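Local coordinates for enterochelin esterase (Salmonella enterica subsp. enterica serovar Typhimurium, PDB 3MGA), which probably hydrolyses the ester bonds of ferric enterobactin, the siderophore complex by which the bacterium takes up iron, at residues Gly184-Asp196 / Pro233-His247. Sequence-based numbering, arbitrary orientation.
Sequences GNSRRVWILTTGD and PGAVYLLIDAIDTQH
Strands 185-193 and 236-240 run antiparallel at 163°, Trp190 facing Leu239 and Leu192 facing Tyr237, each pair joined by two N-H...O bonds, Tyr237 N reaching Leu192 O at 2.7 Å. On one face the branched Val189, Ile191, Leu238 and Ile240 fit closely, Leu238 CD1 lying 4.0 Å from Val189 CB, and helix 256-273 packs on the last three. Trp190, Leu192, Tyr237 and Leu239 fill the other face under helices 210-216 and 220-228; the wide indole of Trp190 spans from Leu239 CB to Asp241 CB.

Arg188, still in its strand, grips Asp241 just past the end of strand 236-240: NE and NH2 each lie 3.1 Å from Asp241 OD2, above the same carboxylate face, while Trp190 CH2 sits over the guanidinium centre. Arg188 also pairs with Glu215. Arg187, CG anti to its N (chi1 172°), is long enough to bring NH1 2.8 Å from Asp241 O, and Ile243 CD1 covers one guanidinium face. At the opposite end, Thr194 OG1 accepts from Ala235 N (3.0 Å), and a water links the Thr194 hydroxyl to Tyr237 OH and Pro233 O.

The pairing joins the antiparallel edge of the alpha/beta-hydrolase sheet to its parallel strands. Bonds to Asp241 OD2, OD1 (from Ile243 N) and O fix the turn, and Arg188 probably stabilises the buried Asp241 carboxylate.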
loop_
_atom_site.group_PDB
_atom_site.type_symbol
_atom_site.label_atom_id
_atom_site.label_comp_id
_atom_site.label_asym_id
_atom_site.label_seq_id
_atom_site.Cartn_x
_atom_site.Cartn_y
_atom_site.Cartn_z
ATOM N N GLY A 184 7.991 10.087 -24.017
ATOM C CA GLY A 184 9.399 10.240 -24.361
ATOM C C GLY A 184 10.300 9.448 -23.444
ATOM O O GLY A 184 11.423 9.851 -23.182
ATOM N N ASN A 185 9.793 8.326 -22.941
ATOM C CA ASN A 185 10.565 7.449 -22.064
ATOM C C ASN A 185 10.167 5.985 -22.255
ATOM O O ASN A 185 9.099 5.699 -22.798
ATOM C CB ASN A 185 10.425 7.883 -20.596
ATOM C CG ASN A 185 8.993 7.805 -20.082
ATOM O OD1 ASN A 185 8.234 6.901 -20.429
ATOM N ND2 ASN A 185 8.630 8.749 -19.226
ATOM N N SER A 186 11.052 5.077 -21.840
ATOM C CA SER A 186 10.826 3.630 -21.937
ATOM C C SER A 186 10.530 3.087 -20.552
ATOM O O SER A 186 10.940 3.674 -19.547
ATOM C CB SER A 186 12.028 2.916 -22.554
ATOM O OG SER A 186 12.251 3.378 -23.883
ATOM N N ARG A 187 9.884 1.928 -20.496
ATOM C CA ARG A 187 9.441 1.383 -19.225
ATOM C C ARG A 187 9.000 -0.068 -19.332
ATOM O O ARG A 187 8.563 -0.491 -20.376
ATOM C CB ARG A 187 8.241 2.237 -18.891
ATOM C CG ARG A 187 7.386 1.904 -17.770
ATOM C CD ARG A 187 6.088 2.637 -18.034
ATOM N NE ARG A 187 6.318 4.042 -18.399
ATOM C CZ ARG A 187 6.259 5.071 -17.556
ATOM N NH1 ARG A 187 5.938 4.894 -16.272
ATOM N NH2 ARG A 187 6.489 6.299 -18.011
ATOM N N ARG A 188 9.087 -0.812 -18.232
ATOM C CA ARG A 188 8.662 -2.204 -18.198
ATOM C C ARG A 188 7.194 -2.300 -17.858
ATOM O O ARG A 188 6.688 -1.528 -17.036
ATOM C CB ARG A 188 9.386 -2.992 -17.098
ATOM C CG ARG A 188 10.870 -3.183 -17.262
ATOM C CD ARG A 188 11.461 -3.795 -15.985
ATOM N NE ARG A 188 11.351 -2.903 -14.827
ATOM C CZ ARG A 188 11.723 -3.213 -13.584
ATOM N NH1 ARG A 188 12.232 -4.412 -13.303
ATOM N NH2 ARG A 188 11.581 -2.318 -12.607
ATOM N N VAL A 189 6.530 -3.271 -18.477
ATOM C CA VAL A 189 5.140 -3.583 -18.186
ATOM C C VAL A 189 5.059 -5.116 -18.075
ATOM O O VAL A 189 5.728 -5.846 -18.827
ATOM C CB VAL A 189 4.169 -3.051 -19.251
ATOM C CG1 VAL A 189 4.216 -1.514 -19.294
ATOM C CG2 VAL A 189 4.477 -3.659 -20.630
ATOM N N TRP A 190 4.289 -5.604 -17.114
ATOM C CA TRP A 190 4.137 -7.040 -16.933
ATOM C C TRP A 190 2.734 -7.477 -17.335
ATOM O O TRP A 190 1.765 -6.756 -17.129
ATOM C CB TRP A 190 4.399 -7.433 -15.488
ATOM C CG TRP A 190 5.815 -7.310 -15.030
ATOM C CD1 TRP A 190 6.739 -8.316 -14.959
ATOM C CD2 TRP A 190 6.466 -6.136 -14.528
ATOM N NE1 TRP A 190 7.926 -7.840 -14.448
ATOM C CE2 TRP A 190 7.786 -6.502 -14.185
ATOM C CE3 TRP A 190 6.065 -4.814 -14.332
ATOM C CZ2 TRP A 190 8.699 -5.594 -13.669
ATOM C CZ3 TRP A 190 6.978 -3.909 -13.820
ATOM C CH2 TRP A 190 8.276 -4.304 -13.494
ATOM N N ILE A 191 2.620 -8.666 -17.906
ATOM C CA ILE A 191 1.326 -9.166 -18.334
ATOM C C ILE A 191 1.054 -10.543 -17.769
ATOM O O ILE A 191 1.816 -11.468 -18.001
ATOM C CB ILE A 191 1.235 -9.271 -19.867
ATOM C CG1 ILE A 191 1.460 -7.915 -20.527
ATOM C CG2 ILE A 191 -0.135 -9.805 -20.283
ATOM C CD1 ILE A 191 1.414 -7.979 -22.064
ATOM N N LEU A 192 -0.036 -10.674 -17.031
ATOM C CA LEU A 192 -0.447 -11.966 -16.502
ATOM C C LEU A 192 -1.862 -12.254 -16.987
ATOM O O LEU A 192 -2.715 -11.387 -16.927
ATOM C CB LEU A 192 -0.449 -11.981 -14.972
ATOM C CG LEU A 192 -0.959 -13.294 -14.361
ATOM C CD1 LEU A 192 0.052 -14.399 -14.618
ATOM C CD2 LEU A 192 -1.215 -13.149 -12.869
ATOM N N THR A 193 -2.094 -13.467 -17.476
ATOM C CA THR A 193 -3.418 -13.885 -17.912
ATOM C C THR A 193 -3.815 -15.045 -17.004
ATOM O O THR A 193 -2.985 -15.893 -16.696
ATOM C CB THR A 193 -3.423 -14.363 -19.376
ATOM O OG1 THR A 193 -2.602 -15.525 -19.501
ATOM C CG2 THR A 193 -2.911 -13.279 -20.305
ATOM N N THR A 194 -5.073 -15.094 -16.581
ATOM C CA THR A 194 -5.530 -16.158 -15.687
ATOM C C THR A 194 -6.694 -16.981 -16.245
ATOM O O THR A 194 -7.412 -17.644 -15.495
ATOM C CB THR A 194 -5.923 -15.579 -14.311
ATOM O OG1 THR A 194 -7.026 -14.666 -14.452
ATOM C CG2 THR A 194 -4.738 -14.861 -13.697
ATOM N N GLY A 195 -6.872 -16.954 -17.559
ATOM C CA GLY A 195 -7.937 -17.720 -18.203
ATOM C C GLY A 195 -7.835 -17.645 -19.715
ATOM O O GLY A 195 -7.392 -16.629 -20.261
ATOM N N ASP A 196 -8.234 -18.720 -20.390
ATOM C CA ASP A 196 -8.196 -18.785 -21.855
ATOM C C ASP A 196 -9.592 -18.808 -22.489
ATOM O O ASP A 196 -9.730 -18.569 -23.688
ATOM C CB ASP A 196 -7.377 -20.005 -22.309
ATOM C CG ASP A 196 -5.889 -19.884 -21.958
ATOM O OD1 ASP A 196 -5.372 -18.747 -21.894
ATOM O OD2 ASP A 196 -5.226 -20.929 -21.780
ATOM N N PRO A 233 -12.733 -13.626 -12.232
ATOM C CA PRO A 233 -12.872 -14.186 -13.561
ATOM C C PRO A 233 -11.514 -14.283 -14.237
ATOM O O PRO A 233 -10.570 -13.610 -13.811
ATOM C CB PRO A 233 -13.716 -13.137 -14.272
ATOM C CG PRO A 233 -13.253 -11.840 -13.665
ATOM C CD PRO A 233 -12.932 -12.165 -12.221
ATOM N N GLY A 234 -11.396 -15.123 -15.262
ATOM C CA GLY A 234 -10.148 -15.201 -16.003
ATOM C C GLY A 234 -9.946 -13.807 -16.569
ATOM O O GLY A 234 -10.829 -13.281 -17.235
ATOM N N ALA A 235 -8.798 -13.203 -16.302
ATOM C CA ALA A 235 -8.543 -11.834 -16.735
ATOM C C ALA A 235 -7.171 -11.643 -17.331
ATOM O O ALA A 235 -6.411 -12.586 -17.475
ATOM C CB ALA A 235 -8.714 -10.884 -15.537
ATOM N N VAL A 236 -6.893 -10.390 -17.690
ATOM C CA VAL A 236 -5.620 -9.963 -18.240
ATOM C C VAL A 236 -5.129 -8.859 -17.329
ATOM O O VAL A 236 -5.755 -7.808 -17.249
ATOM C CB VAL A 236 -5.781 -9.392 -19.676
ATOM C CG1 VAL A 236 -4.465 -8.738 -20.165
ATOM C CG2 VAL A 236 -6.252 -10.477 -20.634
ATOM N N TYR A 237 -4.017 -9.097 -16.638
ATOM C CA TYR A 237 -3.446 -8.118 -15.709
ATOM C C TYR A 237 -2.228 -7.390 -16.282
ATOM O O TYR A 237 -1.285 -8.021 -16.729
ATOM C CB TYR A 237 -3.058 -8.810 -14.406
ATOM C CG TYR A 237 -4.228 -9.419 -13.674
ATOM C CD1 TYR A 237 -4.964 -8.677 -12.757
ATOM C CD2 TYR A 237 -4.602 -10.730 -13.901
ATOM C CE1 TYR A 237 -6.039 -9.231 -12.086
ATOM C CE2 TYR A 237 -5.672 -11.293 -13.230
ATOM C CZ TYR A 237 -6.389 -10.537 -12.329
ATOM O OH TYR A 237 -7.455 -11.096 -11.671
ATOM N N LEU A 238 -2.261 -6.054 -16.247
ATOM C CA LEU A 238 -1.180 -5.224 -16.751
ATOM C C LEU A 238 -0.524 -4.397 -15.637
ATOM O O LEU A 238 -1.120 -3.462 -15.111
ATOM C CB LEU A 238 -1.731 -4.295 -17.815
ATOM C CG LEU A 238 -0.752 -3.376 -18.521
ATOM C CD1 LEU A 238 0.344 -4.194 -19.200
ATOM C CD2 LEU A 238 -1.498 -2.524 -19.526
ATOM N N LEU A 239 0.706 -4.743 -15.270
ATOM C CA LEU A 239 1.414 -3.994 -14.235
ATOM C C LEU A 239 2.349 -3.015 -14.897
ATOM O O LEU A 239 3.200 -3.418 -15.691
ATOM C CB LEU A 239 2.176 -4.917 -13.293
ATOM C CG LEU A 239 1.357 -5.674 -12.244
ATOM C CD1 LEU A 239 0.213 -6.463 -12.844
ATOM C CD2 LEU A 239 2.303 -6.589 -11.472
ATOM N N ILE A 240 2.194 -1.728 -14.578
ATOM C CA ILE A 240 3.032 -0.701 -15.189
ATOM C C ILE A 240 4.082 -0.160 -14.222
ATOM O O ILE A 240 3.770 0.239 -13.109
ATOM C CB ILE A 240 2.200 0.469 -15.732
ATOM C CG1 ILE A 240 1.053 -0.039 -16.614
ATOM C CG2 ILE A 240 3.093 1.422 -16.520
ATOM C CD1 ILE A 240 0.182 1.076 -17.151
ATOM N N ASP A 241 5.328 -0.146 -14.675
ATOM C CA ASP A 241 6.449 0.347 -13.879
ATOM C C ASP A 241 6.359 1.860 -13.810
ATOM O O ASP A 241 6.215 2.521 -14.848
ATOM C CB ASP A 241 7.759 -0.058 -14.564
ATOM C CG ASP A 241 8.988 0.234 -13.736
ATOM O OD1 ASP A 241 8.884 0.806 -12.639
ATOM O OD2 ASP A 241 10.087 -0.125 -14.197
ATOM N N ALA A 242 6.418 2.403 -12.596
ATOM C CA ALA A 242 6.389 3.852 -12.389
ATOM C C ALA A 242 7.772 4.453 -12.666
ATOM O O ALA A 242 7.928 5.678 -12.686
ATOM C CB ALA A 242 5.946 4.188 -10.959
ATOM N N ILE A 243 8.765 3.576 -12.843
ATOM C CA ILE A 243 10.156 3.941 -13.148
ATOM C C ILE A 243 10.941 4.390 -11.920
ATOM O O ILE A 243 11.841 3.694 -11.459
ATOM C CB ILE A 243 10.271 5.035 -14.258
ATOM C CG1 ILE A 243 9.546 4.599 -15.530
ATOM C CG2 ILE A 243 11.729 5.323 -14.560
ATOM C CD1 ILE A 243 9.688 5.580 -16.673
ATOM N N ASP A 244 10.609 5.559 -11.403
ATOM C CA ASP A 244 11.301 6.103 -10.241
ATOM C C ASP A 244 10.461 7.220 -9.643
ATOM O O ASP A 244 9.426 7.575 -10.196
ATOM C CB ASP A 244 12.711 6.587 -10.627
ATOM C CG ASP A 244 12.698 7.595 -11.768
ATOM O OD1 ASP A 244 11.613 8.135 -12.073
ATOM O OD2 ASP A 244 13.772 7.854 -12.355
ATOM N N THR A 245 10.905 7.762 -8.516
ATOM C CA THR A 245 10.177 8.827 -7.818
ATOM C C THR A 245 9.980 10.089 -8.662
ATOM O O THR A 245 8.899 10.676 -8.665
ATOM C CB THR A 245 10.874 9.172 -6.487
ATOM O OG1 THR A 245 10.875 8.007 -5.655
ATOM C CG2 THR A 245 10.155 10.301 -5.759
ATOM N N GLN A 246 11.018 10.496 -9.376
ATOM C CA GLN A 246 10.937 11.676 -10.223
ATOM C C GLN A 246 9.806 11.516 -11.249
ATOM O O GLN A 246 8.947 12.376 -11.369
ATOM C CB GLN A 246 12.291 11.927 -10.917
ATOM C CG GLN A 246 12.365 13.193 -11.794
ATOM C CD GLN A 246 13.756 13.397 -12.432
ATOM O OE1 GLN A 246 14.671 12.587 -12.240
ATOM N NE2 GLN A 246 13.912 14.484 -13.193
ATOM N N HIS A 247 9.792 10.402 -11.967
ATOM C CA HIS A 247 8.762 10.176 -12.980
ATOM C C HIS A 247 7.384 9.954 -12.387
ATOM O O HIS A 247 6.408 10.526 -12.858
ATOM C CB HIS A 247 9.122 8.986 -13.872
ATOM C CG HIS A 247 10.297 9.238 -14.765
ATOM N ND1 HIS A 247 11.582 8.863 -14.436
ATOM C CD2 HIS A 247 10.376 9.825 -15.980
ATOM C CE1 HIS A 247 12.402 9.207 -15.414
ATOM N NE2 HIS A 247 11.696 9.794 -16.361
HETATM O O HOH W 1 5.690 6.814 -13.583
HETATM O O HOH W 2 -8.144 -13.470 -12.528
#